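Local structure of Alpha/beta hydrolase (4EZI) at residues A[37-49]-A[59-72]. The protein is an alpha/beta-hydrolase-fold protein of unconfirmed function, probably a hydrolase and possibly a lipase that cleaves triacylglycerols. Numbering follows the deposited sequence.
Sequences VHYDLQLYKINYK and IASGLVAMPIHPVG
Gln42 and Met66, Tyr44 and Val64, Ile46 and Gly62, and Tyr48 and Ala60 are the hydrogen-bonded pairs of an antiparallel ladder, each joined by two backbone bonds. A ninth bond, Ile68 N to Asp40 O (2.9 Å), carries the pairing past Pro67, which sits at a non-hydrogen-bonded position where its lack of an N-H costs this ladder no bond.

Apolar contacts divide between the two faces. On one, the methyl of Ala65 touches two leucines of the partner strand, its CB 3.6 Å from Leu43 CD2 and 3.8 Å from Leu41 CD1, while Leu41 CD2 reaches the Pro67 ring. On the other, the Tyr48 ring folds over its neighbour: CG stands between the backbone N and the carbonyl carbon (chi1 68°), which lays the ring across Ala60 in a CH-pi contact, CB 4.0 Å from the centroid. Farther on, Ile46 CD1 meets Val64 CG2, and the selenium of Met66, a selenomethionine, approaches Tyr44 CE2 obliquely at 4.2 Å in a Met-aromatic contact.

Beyond the ladder, Tyr39 has Pro67 CB over one ring face and His69 O in plane at its edge, 3.4 Å from CE1. Water links its OH to Gly72 N. A second water joins Tyr48 OH to Ser61 O, and a third accepts a hydrogen bond from Asn47 ND2, in one of its two conformers, and donates one to Ile59 O.

These strands form a beta hairpin near one end of the central alpha/beta hydrolase sheet, in its antiparallel part, with strand 8-17 beside 41-51 and strand 112-116 beside 57-67. Lys45 NZ salt-bridges Asp123, to which Asn47 ND2 also hydrogen-bonds, and Ser61 OG bonds to Asp117. Leu102 of helix 99-108 packs on Leu41, Leu43 and Ala65; helix 134-154 covers Ile46 and Tyr48 on the opposite face.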
loop_
_atom_site.group_PDB
_atom_site.type_symbol
_atom_site.label_atom_id
_atom_site.label_comp_id
_atom_site.label_asym_id
_atom_site.label_seq_id
_atom_site.Cartn_x
_atom_site.Cartn_y
_atom_site.Cartn_z
ATOM N N VAL A 37 7.540 -23.467 -2.873
ATOM C CA VAL A 37 8.475 -22.818 -1.949
ATOM C C VAL A 37 9.882 -23.365 -2.173
ATOM O O VAL A 37 10.080 -24.578 -2.291
ATOM C CB VAL A 37 8.054 -22.966 -0.450
ATOM C CG1 VAL A 37 6.615 -22.495 -0.253
ATOM C CG2 VAL A 37 8.207 -24.389 0.061
ATOM N N HIS A 38 10.857 -22.461 -2.238
ATOM C CA HIS A 38 12.257 -22.798 -2.509
ATOM C C HIS A 38 13.245 -22.337 -1.438
ATOM O O HIS A 38 14.372 -22.819 -1.443
ATOM C CB HIS A 38 12.703 -22.190 -3.854
ATOM C CG HIS A 38 11.857 -22.580 -5.017
ATOM N ND1 HIS A 38 11.966 -23.814 -5.632
ATOM C CD2 HIS A 38 10.907 -21.895 -5.701
ATOM C CE1 HIS A 38 11.111 -23.865 -6.639
ATOM N NE2 HIS A 38 10.462 -22.714 -6.703
ATOM N N TYR A 39 12.843 -21.415 -0.548
ATOM C CA TYR A 39 13.770 -20.744 0.380
ATOM C C TYR A 39 13.230 -20.609 1.770
ATOM O O TYR A 39 12.011 -20.543 1.952
ATOM C CB TYR A 39 14.052 -19.321 -0.119
ATOM C CG TYR A 39 14.725 -19.316 -1.461
ATOM C CD1 TYR A 39 16.045 -19.706 -1.569
ATOM C CD2 TYR A 39 14.054 -18.946 -2.608
ATOM C CE1 TYR A 39 16.670 -19.727 -2.785
ATOM C CE2 TYR A 39 14.674 -18.957 -3.852
ATOM C CZ TYR A 39 15.992 -19.335 -3.930
ATOM O OH TYR A 39 16.612 -19.367 -5.165
ATOM N N ASP A 40 14.164 -20.578 2.725
ATOM C CA ASP A 40 13.923 -20.006 4.044
ATOM C C ASP A 40 14.353 -18.529 3.990
ATOM O O ASP A 40 15.244 -18.177 3.212
ATOM C CB ASP A 40 14.729 -20.763 5.114
ATOM C CG ASP A 40 14.532 -22.243 5.047
ATOM O OD1 ASP A 40 13.397 -22.686 5.159
ATOM O OD2 ASP A 40 15.533 -22.989 4.883
ATOM N N LEU A 41 13.752 -17.677 4.824
ATOM C CA LEU A 41 14.131 -16.249 4.870
ATOM C C LEU A 41 14.724 -15.888 6.219
ATOM O O LEU A 41 14.312 -16.438 7.248
ATOM C CB LEU A 41 12.920 -15.326 4.635
ATOM C CG LEU A 41 11.947 -15.714 3.531
ATOM C CD1 LEU A 41 10.785 -14.729 3.476
ATOM C CD2 LEU A 41 12.684 -15.792 2.185
ATOM N N GLN A 42 15.656 -14.928 6.226
ATOM C CA GLN A 42 16.068 -14.218 7.435
ATOM C C GLN A 42 15.326 -12.876 7.468
ATOM O O GLN A 42 15.278 -12.151 6.462
ATOM C CB GLN A 42 17.573 -13.985 7.438
ATOM C CG GLN A 42 18.095 -13.053 8.573
ATOM C CD GLN A 42 17.984 -13.612 9.977
ATOM O OE1 GLN A 42 18.467 -14.704 10.246
ATOM N NE2 GLN A 42 17.373 -12.837 10.899
ATOM N N LEU A 43 14.769 -12.548 8.633
ATOM C CA LEU A 43 13.977 -11.349 8.820
ATOM C C LEU A 43 14.694 -10.314 9.674
ATOM O O LEU A 43 15.315 -10.665 10.682
ATOM C CB LEU A 43 12.658 -11.703 9.533
ATOM C CG LEU A 43 11.769 -12.779 8.954
ATOM C CD1 LEU A 43 10.461 -12.893 9.752
ATOM C CD2 LEU A 43 11.453 -12.469 7.558
ATOM N N TYR A 44 14.505 -9.045 9.293
ATOM C CA TYR A 44 14.988 -7.896 10.042
ATOM C C TYR A 44 13.891 -6.860 10.122
ATOM O O TYR A 44 13.215 -6.578 9.118
ATOM C CB TYR A 44 16.185 -7.256 9.353
ATOM C CG TYR A 44 17.429 -8.115 9.381
ATOM C CD1 TYR A 44 18.250 -8.133 10.496
ATOM C CD2 TYR A 44 17.781 -8.894 8.299
ATOM C CE1 TYR A 44 19.403 -8.902 10.539
ATOM C CE2 TYR A 44 18.930 -9.704 8.344
ATOM C CZ TYR A 44 19.713 -9.702 9.480
ATOM O OH TYR A 44 20.851 -10.483 9.519
ATOM N N LYS A 45 13.728 -6.258 11.298
ATOM C CA LYS A 45 12.963 -5.016 11.427
ATOM C C LYS A 45 13.949 -3.862 11.410
ATOM O O LYS A 45 14.950 -3.889 12.158
ATOM C CB LYS A 45 12.145 -5.004 12.737
ATOM C CG LYS A 45 11.520 -3.654 13.065
ATOM C CD LYS A 45 10.452 -3.769 14.172
ATOM C CE LYS A 45 11.019 -3.945 15.517
ATOM N NZ LYS A 45 11.655 -2.692 15.850
ATOM N N ILE A 46 13.687 -2.876 10.556
ATOM C CA ILE A 46 14.571 -1.739 10.447
ATOM C C ILE A 46 13.849 -0.448 10.808
ATOM O O ILE A 46 12.636 -0.337 10.696
ATOM C CB ILE A 46 15.228 -1.632 9.036
ATOM C CG1 ILE A 46 14.254 -1.152 7.942
ATOM C CG2 ILE A 46 15.865 -2.958 8.608
ATOM C CD1 ILE A 46 14.966 -0.933 6.571
ATOM N N ASN A 47 14.657 0.528 11.207
ATOM C CA ASN A 47 14.233 1.897 11.394
ATOM C C ASN A 47 15.059 2.794 10.492
ATOM O O ASN A 47 16.277 2.563 10.321
ATOM C CB ASN A 47 14.356 2.312 12.849
ATOM C CG ASN A 47 13.692 1.338 13.777
ATOM O OD1 ASN A 47 14.323 0.403 14.281
ATOM N ND2 ASN A 47 12.403 1.541 14.012
ATOM N N TYR A 48 14.420 3.799 9.911
ATOM C CA TYR A 48 15.059 4.614 8.895
ATOM C C TYR A 48 14.537 6.042 8.927
ATOM O O TYR A 48 13.422 6.330 9.380
ATOM C CB TYR A 48 14.869 3.978 7.508
ATOM C CG TYR A 48 13.438 3.990 7.021
ATOM C CD1 TYR A 48 12.525 3.014 7.426
ATOM C CD2 TYR A 48 12.973 5.009 6.178
ATOM C CE1 TYR A 48 11.226 3.026 6.984
ATOM C CE2 TYR A 48 11.662 5.032 5.746
ATOM C CZ TYR A 48 10.792 4.025 6.117
ATOM O OH TYR A 48 9.478 4.028 5.695
ATOM N N LYS A 49 15.351 6.938 8.386
ATOM C CA LYS A 49 15.033 8.370 8.302
ATOM C C LYS A 49 14.138 8.677 7.117
ATOM O O LYS A 49 14.402 8.253 5.995
ATOM C CB LYS A 49 16.308 9.195 8.125
ATOM C CG LYS A 49 17.269 9.083 9.254
ATOM C CD LYS A 49 18.513 9.938 8.984
ATOM C CE LYS A 49 19.436 9.915 10.176
ATOM N NZ LYS A 49 20.636 10.758 9.900
ATOM N N ILE A 59 11.496 9.033 12.209
ATOM C CA ILE A 59 12.121 7.710 12.097
ATOM C C ILE A 59 11.004 6.676 11.968
ATOM O O ILE A 59 10.195 6.501 12.870
ATOM C CB ILE A 59 13.058 7.383 13.306
ATOM C CG1 ILE A 59 14.113 8.469 13.494
ATOM C CG2 ILE A 59 13.671 6.012 13.117
ATOM C CD1 ILE A 59 14.942 8.794 12.308
ATOM N N ALA A 60 10.964 6.016 10.820
ATOM C CA ALA A 60 9.912 5.066 10.487
ATOM C C ALA A 60 10.467 3.635 10.486
ATOM O O ALA A 60 11.670 3.433 10.605
ATOM C CB ALA A 60 9.311 5.441 9.110
ATOM N N SER A 61 9.572 2.653 10.387
ATOM C CA SER A 61 9.947 1.242 10.498
ATOM C C SER A 61 9.411 0.402 9.352
ATOM O O SER A 61 8.494 0.823 8.634
ATOM C CB SER A 61 9.483 0.692 11.856
ATOM O OG SER A 61 8.092 0.889 12.090
ATOM N N GLY A 62 9.938 -0.801 9.199
ATOM C CA GLY A 62 9.440 -1.766 8.255
ATOM C C GLY A 62 10.204 -3.059 8.354
ATOM O O GLY A 62 11.096 -3.201 9.222
ATOM N N LEU A 63 9.840 -4.017 7.510
ATOM C CA LEU A 63 10.401 -5.351 7.484
ATOM C C LEU A 63 11.236 -5.564 6.233
ATOM O O LEU A 63 10.837 -5.177 5.134
ATOM C CB LEU A 63 9.270 -6.375 7.475
ATOM C CG LEU A 63 9.665 -7.835 7.738
ATOM C CD1 LEU A 63 10.121 -8.046 9.189
ATOM C CD2 LEU A 63 8.510 -8.756 7.410
ATOM N N VAL A 64 12.373 -6.241 6.401
ATOM C CA VAL A 64 13.158 -6.749 5.282
ATOM C C VAL A 64 13.336 -8.258 5.461
ATOM O O VAL A 64 13.718 -8.727 6.532
ATOM C CB VAL A 64 14.549 -6.089 5.184
ATOM C CG1 VAL A 64 15.314 -6.636 3.987
ATOM C CG2 VAL A 64 14.410 -4.581 5.120
ATOM N N ALA A 65 13.056 -9.028 4.420
ATOM C CA ALA A 65 13.169 -10.482 4.433
ATOM C C ALA A 65 14.074 -10.929 3.300
ATOM O O ALA A 65 13.837 -10.587 2.147
ATOM C CB ALA A 65 11.802 -11.121 4.291
HETATM N N MSE A 66 15.132 -11.662 3.653
HETATM C CA MSE A 66 16.199 -12.051 2.733
HETATM C C MSE A 66 16.220 -13.574 2.566
HETATM O O MSE A 66 16.539 -14.290 3.525
HETATM C CB MSE A 66 17.571 -11.591 3.264
HETATM C CG MSE A 66 17.727 -10.090 3.270
HETATM SE SE MSE A 66 19.347 -9.536 4.206
HETATM C CE MSE A 66 19.231 -7.608 3.975
ATOM N N PRO A 67 15.947 -14.070 1.348
ATOM C CA PRO A 67 16.166 -15.500 1.081
ATOM C C PRO A 67 17.586 -15.932 1.440
ATOM O O PRO A 67 18.563 -15.278 1.080
ATOM C CB PRO A 67 15.913 -15.612 -0.423
ATOM C CG PRO A 67 14.955 -14.510 -0.742
ATOM C CD PRO A 67 15.337 -13.388 0.189
ATOM N N ILE A 68 17.669 -17.041 2.158
ATOM C CA ILE A 68 18.940 -17.604 2.583
ATOM C C ILE A 68 19.366 -18.615 1.454
ATOM O O ILE A 68 18.578 -19.401 0.959
ATOM C CB ILE A 68 18.805 -18.313 3.961
ATOM C CG1 ILE A 68 18.279 -17.343 5.039
ATOM C CG2 ILE A 68 20.139 -18.953 4.388
ATOM C CD1 ILE A 68 17.713 -18.074 6.291
ATOM N N HIS A 69 20.605 -18.554 1.051
ATOM C CA HIS A 69 21.120 -19.407 -0.009
ATOM C C HIS A 69 20.424 -19.243 -1.360
ATOM O O HIS A 69 19.947 -20.223 -1.949
ATOM C CB HIS A 69 21.080 -20.888 0.380
ATOM C CG HIS A 69 21.853 -21.209 1.614
ATOM N ND1 HIS A 69 21.464 -22.193 2.499
ATOM C CD2 HIS A 69 22.982 -20.666 2.125
ATOM C CE1 HIS A 69 22.327 -22.246 3.500
ATOM N NE2 HIS A 69 23.256 -21.329 3.298
ATOM N N PRO A 70 20.397 -18.013 -1.880
ATOM C CA PRO A 70 19.776 -17.818 -3.176
ATOM C C PRO A 70 20.498 -18.608 -4.285
ATOM O O PRO A 70 21.723 -18.703 -4.275
ATOM C CB PRO A 70 19.878 -16.318 -3.385
ATOM C CG PRO A 70 20.953 -15.867 -2.494
ATOM C CD PRO A 70 20.940 -16.757 -1.333
ATOM N N VAL A 71 19.721 -19.163 -5.206
ATOM C CA VAL A 71 20.265 -19.940 -6.351
ATOM C C VAL A 71 20.614 -18.998 -7.514
ATOM O O VAL A 71 21.564 -19.208 -8.279
ATOM C CB VAL A 71 19.239 -21.071 -6.719
ATOM C CG1 VAL A 71 19.632 -21.843 -7.973
ATOM C CG2 VAL A 71 19.089 -22.022 -5.509
ATOM N N GLY A 72 19.846 -17.929 -7.630
ATOM C CA GLY A 72 20.112 -16.893 -8.615
ATOM C C GLY A 72 20.448 -15.577 -7.935
ATOM O O GLY A 72 20.506 -15.469 -6.687
HETATM O O HOH W 1 17.446 -17.027 -6.251
HETATM O O HOH W 2 10.725 3.895 13.991
HETATM O O HOH W 3 7.433 3.071 7.308
#